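Local coordinates for protein putative hydrolase (Burkholderia cenocepacia, PDB 4X00) that probably hydrolyses ester bonds, perhaps of aryl esters, as a putative hydrolase of the alpha/beta hydrolase fold, at residues R63-D68 and T101-P106; K105-G110 and G129-V134; Y125-I130 and A218-L223. One frame throughout, in Å; residues are numbered along the deposited sequence.

Contact 1: R63-D68 and T101-P106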
loop_
_atom_site.group_PDB
_atom_site.type_symbol
_atom_site.label_atom_id
_atom_site.label_comp_id
_atom_site.label_asym_id
_atom_site.label_seq_id
_atom_site.Cartn_x
_atom_site.Cartn_y
_atom_site.Cartn_z
ATOM N N ARG A 63 -11.463 7.025 12.032
ATOM C CA ARG A 63 -10.187 7.726 12.210
ATOM C C ARG A 63 -9.282 7.330 11.045
ATOM O O ARG A 63 -8.847 6.177 10.947
ATOM C CB ARG A 63 -9.582 7.375 13.561
ATOM C CG ARG A 63 -8.245 8.072 13.813
ATOM C CD ARG A 63 -7.655 7.691 15.158
ATOM N NE ARG A 63 -6.403 8.406 15.372
ATOM C CZ ARG A 63 -5.548 8.096 16.334
ATOM N NH1 ARG A 63 -5.815 7.071 17.144
ATOM N NH2 ARG A 63 -4.429 8.804 16.480
ATOM N N LEU A 64 -9.032 8.278 10.138
ATOM C CA LEU A 64 -8.376 7.959 8.865
ATOM C C LEU A 64 -6.906 8.342 8.917
ATOM O O LEU A 64 -6.568 9.523 8.880
ATOM C CB LEU A 64 -9.083 8.687 7.714
ATOM C CG LEU A 64 -10.594 8.412 7.587
ATOM C CD1 LEU A 64 -11.201 9.343 6.520
ATOM C CD2 LEU A 64 -10.849 6.965 7.209
ATOM N N ILE A 65 -6.050 7.339 8.996
ATOM C CA ILE A 65 -4.617 7.579 9.182
ATOM C C ILE A 65 -3.868 7.224 7.902
ATOM O O ILE A 65 -4.027 6.118 7.374
ATOM C CB ILE A 65 -4.079 6.731 10.343
ATOM C CG1 ILE A 65 -4.781 7.123 11.652
ATOM C CG2 ILE A 65 -2.541 6.854 10.443
ATOM C CD1 ILE A 65 -4.611 6.074 12.762
ATOM N N THR A 66 -3.018 8.135 7.426
ATOM C CA THR A 66 -2.155 7.841 6.298
ATOM C C THR A 66 -0.707 8.127 6.714
ATOM O O THR A 66 -0.466 8.804 7.713
ATOM C CB THR A 66 -2.509 8.692 5.055
ATOM O OG1 THR A 66 -2.506 10.084 5.401
ATOM C CG2 THR A 66 -3.870 8.341 4.481
ATOM N N TYR A 67 0.251 7.631 5.941
ATOM C CA TYR A 67 1.641 8.004 6.150
ATOM C C TYR A 67 2.421 7.762 4.881
ATOM O O TYR A 67 1.969 7.052 3.967
ATOM C CB TYR A 67 2.273 7.224 7.314
ATOM C CG TYR A 67 2.475 5.743 7.134
ATOM C CD1 TYR A 67 1.407 4.859 7.276
ATOM C CD2 TYR A 67 3.738 5.215 6.872
ATOM C CE1 TYR A 67 1.590 3.488 7.173
ATOM C CE2 TYR A 67 3.950 3.855 6.769
ATOM C CZ TYR A 67 2.860 2.978 6.948
ATOM O OH TYR A 67 3.052 1.623 6.853
ATOM N N ASP A 68 3.612 8.360 4.799
ATOM C CA ASP A 68 4.511 8.105 3.687
ATOM C C ASP A 68 5.449 6.963 4.073
ATOM O O ASP A 68 6.071 6.969 5.153
ATOM C CB ASP A 68 5.340 9.344 3.332
ATOM C CG ASP A 68 4.499 10.512 2.851
ATOM O OD1 ASP A 68 3.329 10.318 2.441
ATOM O OD2 ASP A 68 5.003 11.651 2.909
ATOM N N THR A 101 0.049 6.196 17.410
ATOM C CA THR A 101 -1.295 6.728 17.278
ATOM C C THR A 101 -2.237 6.137 18.324
ATOM O O THR A 101 -3.361 6.603 18.495
ATOM C CB THR A 101 -1.849 6.446 15.880
ATOM O OG1 THR A 101 -1.895 5.030 15.677
ATOM C CG2 THR A 101 -0.959 7.082 14.817
ATOM N N HIS A 102 -1.757 5.130 19.052
ATOM C CA HIS A 102 -2.580 4.355 19.985
ATOM C C HIS A 102 -3.845 3.852 19.296
ATOM O O HIS A 102 -4.896 3.722 19.928
ATOM C CB HIS A 102 -2.926 5.169 21.244
ATOM C CG HIS A 102 -1.715 5.621 21.997
ATOM N ND1 HIS A 102 -1.105 4.847 22.961
ATOM C CD2 HIS A 102 -0.966 6.744 21.886
ATOM C CE1 HIS A 102 -0.049 5.485 23.433
ATOM N NE2 HIS A 102 0.060 6.636 22.794
ATOM N N ALA A 103 -3.707 3.563 17.999
ATOM C CA ALA A 103 -4.806 3.048 17.190
ATOM C C ALA A 103 -5.299 1.724 17.759
ATOM O O ALA A 103 -4.540 0.757 17.879
ATOM C CB ALA A 103 -4.374 2.882 15.738
ATOM N N ARG A 104 -6.580 1.701 18.105
ATOM C CA ARG A 104 -7.214 0.533 18.698
ATOM C C ARG A 104 -7.834 -0.362 17.635
ATOM O O ARG A 104 -8.743 0.070 16.924
ATOM C CB ARG A 104 -8.274 0.983 19.690
ATOM N N LYS A 105 -7.343 -1.598 17.551
ATOM C CA LYS A 105 -7.662 -2.544 16.491
ATOM C C LYS A 105 -7.918 -1.855 15.154
ATOM O O LYS A 105 -9.050 -1.832 14.696
ATOM C CB LYS A 105 -8.902 -3.368 16.867
ATOM C CG LYS A 105 -8.803 -4.191 18.171
ATOM C CD LYS A 105 -8.159 -5.570 17.944
ATOM C CE LYS A 105 -8.233 -6.396 19.236
ATOM N NZ LYS A 105 -7.588 -7.750 19.123
ATOM N N PRO A 106 -6.881 -1.273 14.524
ATOM C CA PRO A 106 -7.135 -0.649 13.217
ATOM C C PRO A 106 -7.376 -1.690 12.143
ATOM O O PRO A 106 -6.904 -2.828 12.230
ATOM C CB PRO A 106 -5.823 0.109 12.908
ATOM C CG PRO A 106 -4.796 -0.683 13.641
ATOM C CD PRO A 106 -5.467 -1.146 14.920
#
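R63 sends its side chain from a beta strand to the C-terminal end of helix 87-100, where the carbonyl oxygen of T101 receives it. From CB the chain runs fully extended, with CG anti to the backbone N (chi1 180°), and this straightness carries the guanidinium across the gap between two backbones whose CA atoms stay well apart, 8.7 Å for R63 and A103. CB, CG and CD bridge that gap, and the touching begins at the guanidinium. NH1 of R63 donates to T101 O at 2.8 Å, with the N-H bent to 150° and the oxygen close to the guanidinium plane. NH2 of R63 leans on the same oxygen through a weak bond of 3.2 Å, lies 3.5 Å from T101 CB, and also forms a salt bridge with E28 of the adjacent strand 23-30. One arginine thus joins the neighbouring strands 23-30 and 63-67 to the end of a helix.

In the alpha/beta hydrolase fold such helices pack against the central sheet and hand the chain back to the next strand; here helix 87-100 does so ahead of strand 107-111. H102, with positive phi, ends it in a Schellman motif, and T101 adds an ST turn: its OG1 accepts from A103 N at 3.3 Å. The same hydroxyl, turned between backbone N and carbonyl carbon (chi1 61°), is hydrogen-bonded to I97 O in the last helical turn.

I65, two residues along the strand, points the same way. Its CD1 meets T101 OG1 tip to tip at 4.1 Å and touches A103 CB at 4.4 Å. That methyl also lies over one face of the R63 guanidinium, 3.9 Å above its plane and displaced toward the rim.

Contact 2: K105-G110 and G129-V134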
loop_
_atom_site.group_PDB
_atom_site.type_symbol
_atom_site.label_atom_id
_atom_site.label_comp_id
_atom_site.label_asym_id
_atom_site.label_seq_id
_atom_site.Cartn_x
_atom_site.Cartn_y
_atom_site.Cartn_z
ATOM N N LYS A 105 -7.343 -1.598 17.551
ATOM C CA LYS A 105 -7.662 -2.544 16.491
ATOM C C LYS A 105 -7.918 -1.855 15.154
ATOM O O LYS A 105 -9.050 -1.832 14.696
ATOM C CB LYS A 105 -8.902 -3.368 16.867
ATOM C CG LYS A 105 -8.803 -4.191 18.171
ATOM C CD LYS A 105 -8.159 -5.570 17.944
ATOM C CE LYS A 105 -8.233 -6.396 19.236
ATOM N NZ LYS A 105 -7.588 -7.750 19.123
ATOM N N PRO A 106 -6.881 -1.273 14.524
ATOM C CA PRO A 106 -7.135 -0.649 13.217
ATOM C C PRO A 106 -7.376 -1.690 12.143
ATOM O O PRO A 106 -6.904 -2.828 12.230
ATOM C CB PRO A 106 -5.823 0.109 12.908
ATOM C CG PRO A 106 -4.796 -0.683 13.641
ATOM C CD PRO A 106 -5.467 -1.146 14.920
ATOM N N VAL A 107 -8.077 -1.273 11.103
ATOM C CA VAL A 107 -8.088 -2.020 9.852
ATOM C C VAL A 107 -6.948 -1.465 8.993
ATOM O O VAL A 107 -6.824 -0.250 8.860
ATOM C CB VAL A 107 -9.441 -1.885 9.139
ATOM C CG1 VAL A 107 -9.357 -2.425 7.700
ATOM C CG2 VAL A 107 -10.534 -2.610 9.952
ATOM N N LEU A 108 -6.144 -2.353 8.423
ATOM C CA LEU A 108 -5.057 -1.963 7.514
ATOM C C LEU A 108 -5.526 -2.012 6.075
ATOM O O LEU A 108 -6.237 -2.950 5.689
ATOM C CB LEU A 108 -3.865 -2.904 7.675
ATOM C CG LEU A 108 -3.386 -3.093 9.119
ATOM C CD1 LEU A 108 -2.185 -4.027 9.131
ATOM C CD2 LEU A 108 -3.070 -1.710 9.751
ATOM N N VAL A 109 -5.152 -1.014 5.278
ATOM C CA VAL A 109 -5.501 -1.000 3.847
ATOM C C VAL A 109 -4.183 -0.804 3.121
ATOM O O VAL A 109 -3.575 0.256 3.233
ATOM C CB VAL A 109 -6.475 0.128 3.496
ATOM C CG1 VAL A 109 -6.797 0.133 1.992
ATOM C CG2 VAL A 109 -7.744 -0.026 4.332
ATOM N N GLY A 110 -3.745 -1.806 2.378
ATOM C CA GLY A 110 -2.421 -1.751 1.752
ATOM C C GLY A 110 -2.489 -1.868 0.244
ATOM O O GLY A 110 -3.012 -2.851 -0.268
ATOM N N GLY A 129 -3.141 -7.241 17.088
ATOM C CA GLY A 129 -3.228 -5.790 17.189
ATOM C C GLY A 129 -4.098 -5.098 16.143
ATOM O O GLY A 129 -4.192 -3.877 16.136
ATOM N N ILE A 130 -4.716 -5.859 15.246
ATOM C CA ILE A 130 -5.504 -5.241 14.195
ATOM C C ILE A 130 -6.875 -5.915 14.107
ATOM O O ILE A 130 -7.078 -6.971 14.682
ATOM C CB ILE A 130 -4.771 -5.306 12.814
ATOM C CG1 ILE A 130 -4.629 -6.753 12.306
ATOM C CG2 ILE A 130 -3.416 -4.586 12.900
ATOM C CD1 ILE A 130 -4.187 -6.865 10.837
ATOM N N ALA A 131 -7.793 -5.303 13.362
ATOM C CA ALA A 131 -9.142 -5.830 13.214
ATOM C C ALA A 131 -9.354 -6.540 11.884
ATOM O O ALA A 131 -10.314 -7.285 11.739
ATOM C CB ALA A 131 -10.171 -4.701 13.369
ATOM N N GLY A 132 -8.475 -6.318 10.915
ATOM C CA GLY A 132 -8.636 -6.874 9.589
ATOM C C GLY A 132 -7.682 -6.177 8.629
ATOM O O GLY A 132 -7.052 -5.172 8.998
ATOM N N ALA A 133 -7.606 -6.667 7.392
ATOM C CA ALA A 133 -6.768 -6.016 6.399
ATOM C C ALA A 133 -7.381 -6.148 5.028
ATOM O O ALA A 133 -7.949 -7.191 4.697
ATOM C CB ALA A 133 -5.357 -6.613 6.410
ATOM N N VAL A 134 -7.247 -5.086 4.256
ATOM C CA VAL A 134 -7.628 -5.062 2.862
ATOM C C VAL A 134 -6.360 -4.928 2.015
ATOM O O VAL A 134 -5.601 -3.959 2.185
ATOM C CB VAL A 134 -8.563 -3.887 2.550
ATOM C CG1 VAL A 134 -8.995 -3.934 1.078
ATOM C CG2 VAL A 134 -9.792 -3.901 3.491
HETATM O O HOH W 1 -7.393 -9.358 16.385
#
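L108 and A133 face each other as neighbours in two parallel strands, 107-111 and 132-136, which helix 113-125 connects in a beta-alpha-beta crossover at the centre of the alpha/beta hydrolase sheet. The innermost shell is backbone. L108 holds the partner strand through both its backbone N and its O: the N donates to G132 O at 3.0 Å, and the O accepts from V134 N at 2.8 Å. The pattern continues where V134 O accepts from G110 N at 2.8 Å in a nearly straight bond (170°). Nearer the N-terminal ends of the segments, A131 N reaches P106 O at 2.9 Å, but here the donor stands above the carbonyl plane rather than in it. The N of G132, buried by the pairing, has no partner in the model.

Side chains form the next shell on two faces. L108 and I130 cross at about a right angle, with their CD1 atoms 3.9 Å apart; I130 CG2 also reaches L108 CD1, at 4.0 Å. Helix 113-125 packs on this face through I118, Y121 and L122. On the other face V107, V109 and V134 meet helix 266-280, where F276 touches both V107 and V134.

Strand 36-40 flanks 107-111 on its other edge, so the pair sits inside the sheet. G110 at the end of the segment belongs to a GxSxG sequence consistent with the nucleophile elbow of this family; strand 107-111 leads into that probable elbow, with G110 N held by V134 O. At the other end K105 bends at chi2; its NZ bonds to K128 O and donates to a water that in turn donates to I130 O at 2.9 Å.

Contact 3: Y125-I130 and A218-L223; sequences YGDKGI and AEVPLL
D127 grips the backbone of the opposing loop with a single carboxylate oxygen. The polar part of the contact is a pair of hydrogen bonds that converge on OD2: E219 N donates at 2.7 Å, nearly along the C-O axis of the acid, and V220 N donates at 2.9 Å from above the carboxylate plane, with an N-H angle of 168°. The two consecutive amides therefore approach one oxygen from different directions. Behind them D127 opens a type I beta turn, closed by I130 N bonding to D127 O. With CG held between backbone N and carbonyl carbon (chi1 63°), the acid projects from this turn toward segment 218-223.

The apolar part lies beside the carboxylate. V220 comes to D127 from the opposite direction, and its CG1 and CG2 both lie 3.9 Å from D127 CB, on the same side of it. CG2 of V220 also reaches I130 CD1 at 4.1 Å. These contacts join the loop after helix 113-125 to the one leading into strand 222-227, the next parallel strand of the alpha/beta hydrolase sheet beside 132-136.

The two amide donors would tend to favour the ionised form of D127, which the apolar flank alone would not, and their N-H bonds to OD2 restrain the turn of its carboxylate against a backbone that has not yet entered its strand.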
loop_
_atom_site.group_PDB
_atom_site.type_symbol
_atom_site.label_atom_id
_atom_site.label_comp_id
_atom_site.label_asym_id
_atom_site.label_seq_id
_atom_site.Cartn_x
_atom_site.Cartn_y
_atom_site.Cartn_z
ATOM N N TYR A 125 4.451 -9.785 13.700
ATOM C CA TYR A 125 3.679 -9.328 14.854
ATOM C C TYR A 125 2.382 -10.101 15.043
ATOM O O TYR A 125 1.764 -9.997 16.094
ATOM C CB TYR A 125 3.356 -7.832 14.719
ATOM C CG TYR A 125 4.579 -6.946 14.808
ATOM C CD1 TYR A 125 5.037 -6.500 16.033
ATOM C CD2 TYR A 125 5.264 -6.548 13.669
ATOM C CE1 TYR A 125 6.162 -5.686 16.122
ATOM C CE2 TYR A 125 6.384 -5.739 13.754
ATOM C CZ TYR A 125 6.825 -5.311 14.982
ATOM O OH TYR A 125 7.957 -4.501 15.076
ATOM N N GLY A 126 1.957 -10.843 14.017
ATOM C CA GLY A 126 0.651 -11.474 14.029
ATOM C C GLY A 126 -0.458 -10.452 13.929
ATOM O O GLY A 126 -0.206 -9.277 13.690
ATOM N N ASP A 127 -1.701 -10.883 14.101
ATOM C CA ASP A 127 -2.820 -9.963 13.886
ATOM C C ASP A 127 -3.607 -9.563 15.133
ATOM O O ASP A 127 -4.683 -8.966 15.005
ATOM C CB ASP A 127 -3.787 -10.530 12.848
ATOM C CG ASP A 127 -4.438 -11.814 13.287
ATOM O OD1 ASP A 127 -4.324 -12.201 14.476
ATOM O OD2 ASP A 127 -5.082 -12.428 12.418
ATOM N N LYS A 128 -3.070 -9.822 16.329
ATOM C CA LYS A 128 -3.858 -9.534 17.526
ATOM C C LYS A 128 -4.005 -8.030 17.735
ATOM O O LYS A 128 -4.907 -7.584 18.439
ATOM C CB LYS A 128 -3.248 -10.197 18.766
ATOM N N GLY A 129 -3.141 -7.241 17.088
ATOM C CA GLY A 129 -3.228 -5.790 17.189
ATOM C C GLY A 129 -4.098 -5.098 16.143
ATOM O O GLY A 129 -4.192 -3.877 16.136
ATOM N N ILE A 130 -4.716 -5.859 15.246
ATOM C CA ILE A 130 -5.504 -5.241 14.195
ATOM C C ILE A 130 -6.875 -5.915 14.107
ATOM O O ILE A 130 -7.078 -6.971 14.682
ATOM C CB ILE A 130 -4.771 -5.306 12.814
ATOM C CG1 ILE A 130 -4.629 -6.753 12.306
ATOM C CG2 ILE A 130 -3.416 -4.586 12.900
ATOM C CD1 ILE A 130 -4.187 -6.865 10.837
ATOM N N ALA A 218 -3.089 -15.683 9.587
ATOM C CA ALA A 218 -4.036 -14.645 9.976
ATOM C C ALA A 218 -5.406 -15.227 10.310
ATOM O O ALA A 218 -5.884 -16.130 9.603
ATOM C CB ALA A 218 -4.162 -13.602 8.866
ATOM N N GLU A 219 -6.041 -14.686 11.359
ATOM C CA GLU A 219 -7.431 -15.028 11.706
ATOM C C GLU A 219 -8.383 -13.877 11.471
ATOM O O GLU A 219 -9.595 -14.068 11.315
ATOM C CB GLU A 219 -7.550 -15.451 13.173
ATOM C CG GLU A 219 -7.096 -16.845 13.419
ATOM C CD GLU A 219 -7.969 -17.834 12.706
ATOM O OE1 GLU A 219 -9.200 -17.850 12.981
ATOM O OE2 GLU A 219 -7.435 -18.594 11.877
ATOM N N VAL A 220 -7.872 -12.660 11.492
ATOM C CA VAL A 220 -8.750 -11.517 11.225
ATOM C C VAL A 220 -9.228 -11.590 9.795
ATOM O O VAL A 220 -8.599 -12.228 8.943
ATOM C CB VAL A 220 -8.066 -10.150 11.469
ATOM C CG1 VAL A 220 -7.685 -10.032 12.944
ATOM C CG2 VAL A 220 -6.855 -9.973 10.551
ATOM N N PRO A 221 -10.342 -10.917 9.503
ATOM C CA PRO A 221 -10.791 -10.938 8.116
ATOM C C PRO A 221 -9.797 -10.269 7.165
ATOM O O PRO A 221 -9.181 -9.234 7.478
ATOM C CB PRO A 221 -12.111 -10.153 8.158
ATOM C CG PRO A 221 -12.551 -10.173 9.588
ATOM C CD PRO A 221 -11.264 -10.182 10.384
ATOM N N LEU A 222 -9.683 -10.870 5.993
ATOM C CA LEU A 222 -8.843 -10.375 4.924
ATOM C C LEU A 222 -9.677 -10.247 3.651
ATOM O O LEU A 222 -10.375 -11.195 3.245
ATOM C CB LEU A 222 -7.667 -11.313 4.669
ATOM C CG LEU A 222 -6.696 -11.507 5.824
ATOM C CD1 LEU A 222 -5.681 -12.576 5.463
ATOM C CD2 LEU A 222 -6.006 -10.190 6.156
ATOM N N LEU A 223 -9.555 -9.096 3.006
ATOM C CA LEU A 223 -10.251 -8.835 1.749
ATOM C C LEU A 223 -9.215 -8.422 0.696
ATOM O O LEU A 223 -8.395 -7.544 0.946
ATOM C CB LEU A 223 -11.292 -7.731 1.939
ATOM C CG LEU A 223 -12.004 -7.226 0.674
ATOM C CD1 LEU A 223 -12.824 -8.342 0.022
ATOM C CD2 LEU A 223 -12.895 -6.058 1.051
#

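Overall arrangement
The three contacts step across one sheet. Contact 2 is the core: a buried pairing of adjacent central strands, held by regular backbone bonds and aliphatic packing. Contacts 1 and 3 are partly buried; contact 1 joins a strand to a loop and contact 3 joins two loops, and single side chains take over: an arginine donating to a backbone carbonyl in contact 1, an aspartate accepting backbone amides in contact 3. Contact 1 shares K105 and P106 with contact 2, in the loop before the crossover unit's first strand; contact 3 shares G129 and I130, before its second. K105 NZ, bonded to K128 O, links contacts 1 and 3 directly, while A133 and L223 pair the neighbouring strands of contacts 2 and 3.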